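Putative MAR1 (Leishmania donovani, PDB 1X9G) is of unknown function but belongs to the isochorismatase superfamily and is probably a hydrolase of that kind. Local coordinates at residues Leu24-Gln29 / Ile63-Tyr68; Pro138-Gly143 / Thr167-Ile172. All blocks are in the same frame, centred on the assembly; numbering follows the deposited sequence.

Contact 1. Residues Leu24-Gln29 / Ile63-Tyr68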
loop_
_atom_site.group_PDB
_atom_site.type_symbol
_atom_site.label_atom_id
_atom_site.label_comp_id
_atom_site.label_asym_id
_atom_site.label_seq_id
_atom_site.Cartn_x
_atom_site.Cartn_y
_atom_site.Cartn_z
ATOM N N LEU A 24 5.820 -10.312 -23.023
ATOM C CA LEU A 24 6.188 -11.613 -22.502
ATOM C C LEU A 24 4.946 -12.311 -22.021
ATOM O O LEU A 24 4.350 -11.892 -21.026
ATOM C CB LEU A 24 7.184 -11.435 -21.376
ATOM C CG LEU A 24 7.841 -12.662 -20.809
ATOM C CD1 LEU A 24 8.098 -13.686 -21.933
ATOM C CD2 LEU A 24 9.139 -12.265 -20.026
ATOM N N CYS A 25 4.560 -13.371 -22.732
ATOM C CA CYS A 25 3.298 -14.037 -22.495
ATOM C C CYS A 25 3.553 -15.313 -21.703
ATOM O O CYS A 25 4.044 -16.320 -22.249
ATOM C CB CYS A 25 2.599 -14.332 -23.815
ATOM S SG CYS A 25 1.108 -15.328 -23.590
ATOM N N VAL A 26 3.245 -15.273 -20.403
ATOM C CA VAL A 26 3.811 -16.301 -19.530
ATOM C C VAL A 26 2.878 -17.440 -19.105
ATOM O O VAL A 26 1.890 -17.197 -18.460
ATOM C CB VAL A 26 4.806 -15.754 -18.415
ATOM C CG1 VAL A 26 4.710 -14.298 -18.223
ATOM C CG2 VAL A 26 4.747 -16.546 -17.107
ATOM N N ASP A 27 3.206 -18.663 -19.562
ATOM C CA ASP A 27 2.566 -19.935 -19.139
ATOM C C ASP A 27 1.032 -20.078 -19.261
ATOM O O ASP A 27 0.400 -20.827 -18.520
ATOM C CB ASP A 27 3.050 -20.343 -17.746
ATOM C CG ASP A 27 4.565 -20.440 -17.654
ATOM O OD1 ASP A 27 5.057 -20.637 -16.504
ATOM O OD2 ASP A 27 5.266 -20.342 -18.699
ATOM N N LEU A 28 0.432 -19.408 -20.235
ATOM C CA LEU A 28 -1.006 -19.551 -20.459
ATOM C C LEU A 28 -1.400 -20.912 -21.138
ATOM O O LEU A 28 -1.790 -20.990 -22.301
ATOM C CB LEU A 28 -1.535 -18.302 -21.189
ATOM C CG LEU A 28 -1.500 -16.981 -20.390
ATOM C CD1 LEU A 28 -1.851 -15.775 -21.247
ATOM C CD2 LEU A 28 -2.363 -16.994 -19.089
ATOM N N GLN A 29 -1.313 -21.994 -20.377
ATOM C CA GLN A 29 -1.420 -23.350 -20.922
ATOM C C GLN A 29 -2.670 -24.079 -20.418
ATOM O O GLN A 29 -3.381 -23.592 -19.521
ATOM C CB GLN A 29 -0.149 -24.141 -20.581
ATOM C CG GLN A 29 1.061 -23.241 -20.571
ATOM C CD GLN A 29 2.321 -23.907 -20.159
ATOM O OE1 GLN A 29 3.270 -23.243 -19.743
ATOM N NE2 GLN A 29 2.371 -25.234 -20.292
ATOM N N ILE A 63 6.884 -12.747 -26.972
ATOM C CA ILE A 63 7.541 -13.941 -26.450
ATOM C C ILE A 63 6.544 -14.803 -25.643
ATOM O O ILE A 63 5.813 -14.300 -24.797
ATOM C CB ILE A 63 8.828 -13.554 -25.636
ATOM C CG1 ILE A 63 9.769 -12.688 -26.485
ATOM C CG2 ILE A 63 9.561 -14.782 -25.042
ATOM C CD1 ILE A 63 10.956 -12.127 -25.705
ATOM N N VAL A 64 6.498 -16.093 -25.930
ATOM C CA VAL A 64 5.583 -17.014 -25.289
ATOM C C VAL A 64 6.503 -18.020 -24.647
ATOM O O VAL A 64 7.368 -18.579 -25.314
ATOM C CB VAL A 64 4.715 -17.752 -26.343
ATOM C CG1 VAL A 64 3.818 -18.795 -25.720
ATOM C CG2 VAL A 64 3.899 -16.744 -27.190
ATOM N N THR A 65 6.355 -18.226 -23.343
ATOM C CA THR A 65 7.006 -19.371 -22.701
ATOM C C THR A 65 5.919 -20.398 -22.393
ATOM O O THR A 65 4.797 -20.028 -21.991
ATOM C CB THR A 65 7.728 -18.995 -21.388
ATOM O OG1 THR A 65 6.747 -18.613 -20.437
ATOM C CG2 THR A 65 8.659 -17.847 -21.575
ATOM N N GLU A 66 6.237 -21.681 -22.605
ATOM C CA GLU A 66 5.401 -22.762 -22.105
ATOM C C GLU A 66 6.258 -23.519 -21.125
ATOM O O GLU A 66 7.403 -23.868 -21.426
ATOM C CB GLU A 66 4.951 -23.748 -23.181
ATOM C CG GLU A 66 4.797 -23.243 -24.603
ATOM C CD GLU A 66 4.003 -24.210 -25.460
ATOM O OE1 GLU A 66 4.532 -25.296 -25.806
ATOM O OE2 GLU A 66 2.839 -23.893 -25.772
ATOM N N HIS A 67 5.670 -23.798 -19.971
ATOM C CA HIS A 67 6.328 -24.457 -18.866
ATOM C C HIS A 67 5.941 -25.921 -18.861
ATOM O O HIS A 67 4.757 -26.239 -18.912
ATOM C CB HIS A 67 5.831 -23.834 -17.564
ATOM C CG HIS A 67 6.538 -24.335 -16.359
ATOM N ND1 HIS A 67 7.731 -23.795 -15.926
ATOM C CD2 HIS A 67 6.237 -25.340 -15.504
ATOM C CE1 HIS A 67 8.123 -24.431 -14.839
ATOM N NE2 HIS A 67 7.241 -25.381 -14.569
ATOM N N TYR A 68 6.947 -26.793 -18.768
ATOM C CA TYR A 68 6.802 -28.255 -18.924
ATOM C C TYR A 68 5.589 -28.647 -19.794
ATOM O O TYR A 68 4.632 -29.241 -19.300
ATOM C CB TYR A 68 6.750 -28.908 -17.552
ATOM C CG TYR A 68 6.979 -30.401 -17.535
ATOM C CD1 TYR A 68 5.955 -31.279 -17.124
ATOM C CD2 TYR A 68 8.213 -30.947 -17.913
ATOM C CE1 TYR A 68 6.151 -32.658 -17.101
ATOM C CE2 TYR A 68 8.413 -32.334 -17.900
ATOM C CZ TYR A 68 7.379 -33.178 -17.487
ATOM O OH TYR A 68 7.581 -34.543 -17.447
#

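Contact 2. Residues Pro138-Gly143 / Thr167-Ile172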
loop_
_atom_site.group_PDB
_atom_site.type_symbol
_atom_site.label_atom_id
_atom_site.label_comp_id
_atom_site.label_asym_id
_atom_site.label_seq_id
_atom_site.Cartn_x
_atom_site.Cartn_y
_atom_site.Cartn_z
ATOM N N PRO A 138 0.268 -5.522 -16.750
ATOM C CA PRO A 138 -1.159 -5.236 -16.705
ATOM C C PRO A 138 -1.830 -6.194 -15.744
ATOM O O PRO A 138 -1.911 -7.392 -16.068
ATOM C CB PRO A 138 -1.609 -5.548 -18.131
ATOM C CG PRO A 138 -0.685 -6.699 -18.550
ATOM C CD PRO A 138 0.638 -6.379 -17.904
ATOM N N LYS A 139 -2.301 -5.687 -14.599
ATOM C CA LYS A 139 -2.974 -6.508 -13.573
ATOM C C LYS A 139 -4.174 -7.255 -14.117
ATOM O O LYS A 139 -4.576 -8.314 -13.622
ATOM C CB LYS A 139 -3.438 -5.640 -12.410
ATOM C CG LYS A 139 -3.910 -6.474 -11.223
ATOM C CD LYS A 139 -4.229 -5.572 -10.033
ATOM C CE LYS A 139 -5.379 -6.101 -9.241
ATOM N NZ LYS A 139 -5.101 -5.753 -7.807
ATOM N N ASP A 140 -4.797 -6.571 -15.047
ATOM C CA ASP A 140 -5.610 -7.044 -16.112
ATOM C C ASP A 140 -5.413 -8.478 -16.629
ATOM O O ASP A 140 -6.376 -9.235 -16.818
ATOM C CB ASP A 140 -5.265 -6.071 -17.262
ATOM C CG ASP A 140 -6.446 -5.535 -17.827
ATOM O OD1 ASP A 140 -7.444 -5.781 -17.141
ATOM O OD2 ASP A 140 -6.459 -4.920 -18.894
ATOM N N GLY A 141 -4.160 -8.807 -16.922
ATOM C CA GLY A 141 -3.787 -10.051 -17.557
ATOM C C GLY A 141 -2.877 -10.844 -16.637
ATOM O O GLY A 141 -1.949 -11.520 -17.098
ATOM N N LEU A 142 -3.138 -10.748 -15.333
ATOM C CA LEU A 142 -2.503 -11.634 -14.348
ATOM C C LEU A 142 -3.548 -12.435 -13.569
ATOM O O LEU A 142 -4.724 -12.025 -13.466
ATOM C CB LEU A 142 -1.584 -10.881 -13.385
ATOM C CG LEU A 142 -0.480 -9.924 -13.857
ATOM C CD1 LEU A 142 -0.094 -8.943 -12.718
ATOM C CD2 LEU A 142 0.757 -10.617 -14.499
ATOM N N GLY A 143 -3.125 -13.616 -13.090
ATOM C CA GLY A 143 -3.964 -14.460 -12.226
ATOM C C GLY A 143 -3.204 -15.527 -11.435
ATOM O O GLY A 143 -2.069 -15.852 -11.752
ATOM N N THR A 167 -0.128 -1.546 -13.764
ATOM C CA THR A 167 -1.297 -0.745 -14.168
ATOM C C THR A 167 -2.282 -1.724 -14.802
ATOM O O THR A 167 -2.623 -2.727 -14.193
ATOM C CB THR A 167 -0.933 0.445 -15.113
ATOM O OG1 THR A 167 -0.032 -0.023 -16.141
ATOM C CG2 THR A 167 -0.272 1.646 -14.335
ATOM N N THR A 168 -2.712 -1.444 -16.030
ATOM C CA THR A 168 -3.599 -2.309 -16.768
ATOM C C THR A 168 -3.258 -2.136 -18.211
ATOM O O THR A 168 -2.525 -1.221 -18.573
ATOM C CB THR A 168 -5.123 -1.997 -16.547
ATOM O OG1 THR A 168 -5.382 -0.618 -16.816
ATOM C CG2 THR A 168 -5.584 -2.296 -15.129
ATOM N N SER A 169 -3.811 -3.007 -19.043
ATOM C CA SER A 169 -3.623 -2.965 -20.502
ATOM C C SER A 169 -4.150 -1.718 -21.193
ATOM O O SER A 169 -3.523 -1.252 -22.131
ATOM C CB SER A 169 -4.125 -4.259 -21.177
ATOM O OG SER A 169 -5.540 -4.431 -21.081
ATOM N N GLU A 170 -5.260 -1.138 -20.740
ATOM C CA GLU A 170 -5.663 0.119 -21.364
ATOM C C GLU A 170 -4.693 1.213 -20.968
ATOM O O GLU A 170 -4.219 1.931 -21.806
ATOM C CB GLU A 170 -7.136 0.485 -21.125
ATOM C CG GLU A 170 -7.470 1.933 -21.373
ATOM C CD GLU A 170 -8.971 2.201 -21.417
ATOM O OE1 GLU A 170 -9.596 1.545 -22.268
ATOM O OE2 GLU A 170 -9.525 3.069 -20.650
ATOM N N SER A 171 -4.322 1.293 -19.700
ATOM C CA SER A 171 -3.318 2.289 -19.284
ATOM C C SER A 171 -2.063 2.156 -20.102
ATOM O O SER A 171 -1.518 3.124 -20.543
ATOM C CB SER A 171 -2.906 2.069 -17.825
ATOM O OG SER A 171 -2.327 3.263 -17.311
ATOM N N ILE A 172 -1.576 0.937 -20.252
ATOM C CA ILE A 172 -0.348 0.659 -20.997
ATOM C C ILE A 172 -0.402 0.993 -22.506
ATOM O O ILE A 172 0.581 1.553 -23.024
ATOM C CB ILE A 172 0.082 -0.815 -20.786
ATOM C CG1 ILE A 172 0.741 -0.982 -19.411
ATOM C CG2 ILE A 172 1.083 -1.288 -21.854
ATOM C CD1 ILE A 172 1.017 -2.498 -19.071
#

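Contact 1. Residues Leu24-Gln29 / Ile63-Tyr68
The ends of parallel strands 21-26 and 60-67, with the turn D27-Q29 that follows the first, are zipped together here inside the sheet, between strand 86-90 and strand 109-115; the two strands are the first and last members of the beta-alpha-beta unit made with helix 39-55. Their short axes approach to 4.7 Å and diverge by 20°, so the pairing is parallel with a moderate twist. The ladder runs through three amides: C25 N to I63 O at 2.6 Å, T65 N to C25 O at 3.2 Å, and D27 N to T65 O at 3.2 Å, the last of them bent to 143°. L24, V26, I63 and T65 share one face of the sheet, where L24 CD1 packs against I63 CG2 at 3.6 Å; C25 and V64 lie on the other.

Side chains add to the ladder at its C-terminal end. The T65 hydroxyl sits between its backbone N and carbonyl carbon (chi1 67°), which brings OG1 to D27 OD2 at 2.9 Å, on the syn side but well out of the carboxylate plane. Beyond the ladder, Q29 reaches across with an extended chain, and its amide pairs with both backbone polar atoms of H67: NE2 donates to O at 2.9 Å, close to the amide plane, while OE1 accepts from N in a straight bond whose modelled length of 2.5 Å is doubtfully short. D27 OD1 meets the H67 ring obliquely and forms a salt bridge with K90 of strand 86-90; the D27 side chain also touches C120 of helix 117-130. This grouping is consistent with the Asp-Lys-Cys triad of isochorismatase-like hydrolases. T65 OG1 on OD2 and K90 on OD1 would be expected to restrict rotation of the D27 carboxylate.

Contact 2. Residues Pro138-Gly143 / Thr167-Ile172
K139 N donates to T167 O at 3.0 Å, approaching from above the carbonyl plane, beside a single parallel bridge of P138 with T167 whose CA atoms lie 5.2 Å apart. The chain of T167 and T168 then turns into helix 169-176, and P138 packs against this start: its CB lies 3.5 Å from S169 N, and its ring atom CD is 4.1 Å from I172 CD1, which comes in from one turn further along.

The two strands involved, 134-143 and 164-167, flank helix 147-158 in sequence and form a beta-alpha-beta unit at one edge of the parallel sheet, with T168 as N-cap of the helix that follows. D140 reaches over that helix start. Its OD2 takes S169 N at 3.3 Å, from above the carboxylate plane, and also S169 OG, whose modelled separation of 2.4 Å is doubtfully short. With chi1 at 66°, OG lies between the S169 backbone N and carbonyl carbon, on the side of D140; it is also hydrogen-bonded to R48 of helix 39-55. The amino-terminal end of the helix would tend to favour a charged D140 carboxylate. T168 OG1 hydrogen-bonds to D149 of a neighbouring subunit, and E170 OE2 to H118 of that same subunit.

In the fold
Along the chain, both segments of contact 1 precede those of contact 2, and both contacts reach the same six-stranded parallel sheet, on opposite sides of the chain's centre. Their centres are about 17 Å apart and their nearest atoms about 6 Å, without touching. Strand 109-115 lies between them in the sheet: strand 21-26 of contact 1 borders it on one side and strand 134-143 of contact 2 on the other. Helix 39-55 is common to both, packing on L28 in contact 1 and on P138, D140 and S169 in contact 2. Contact 1 carries the probable active-site carboxylate, whereas contact 2 ties the end of strand 134-143 to the end of the edge strand and to the start of helix 169-176, which meets a neighbouring subunit.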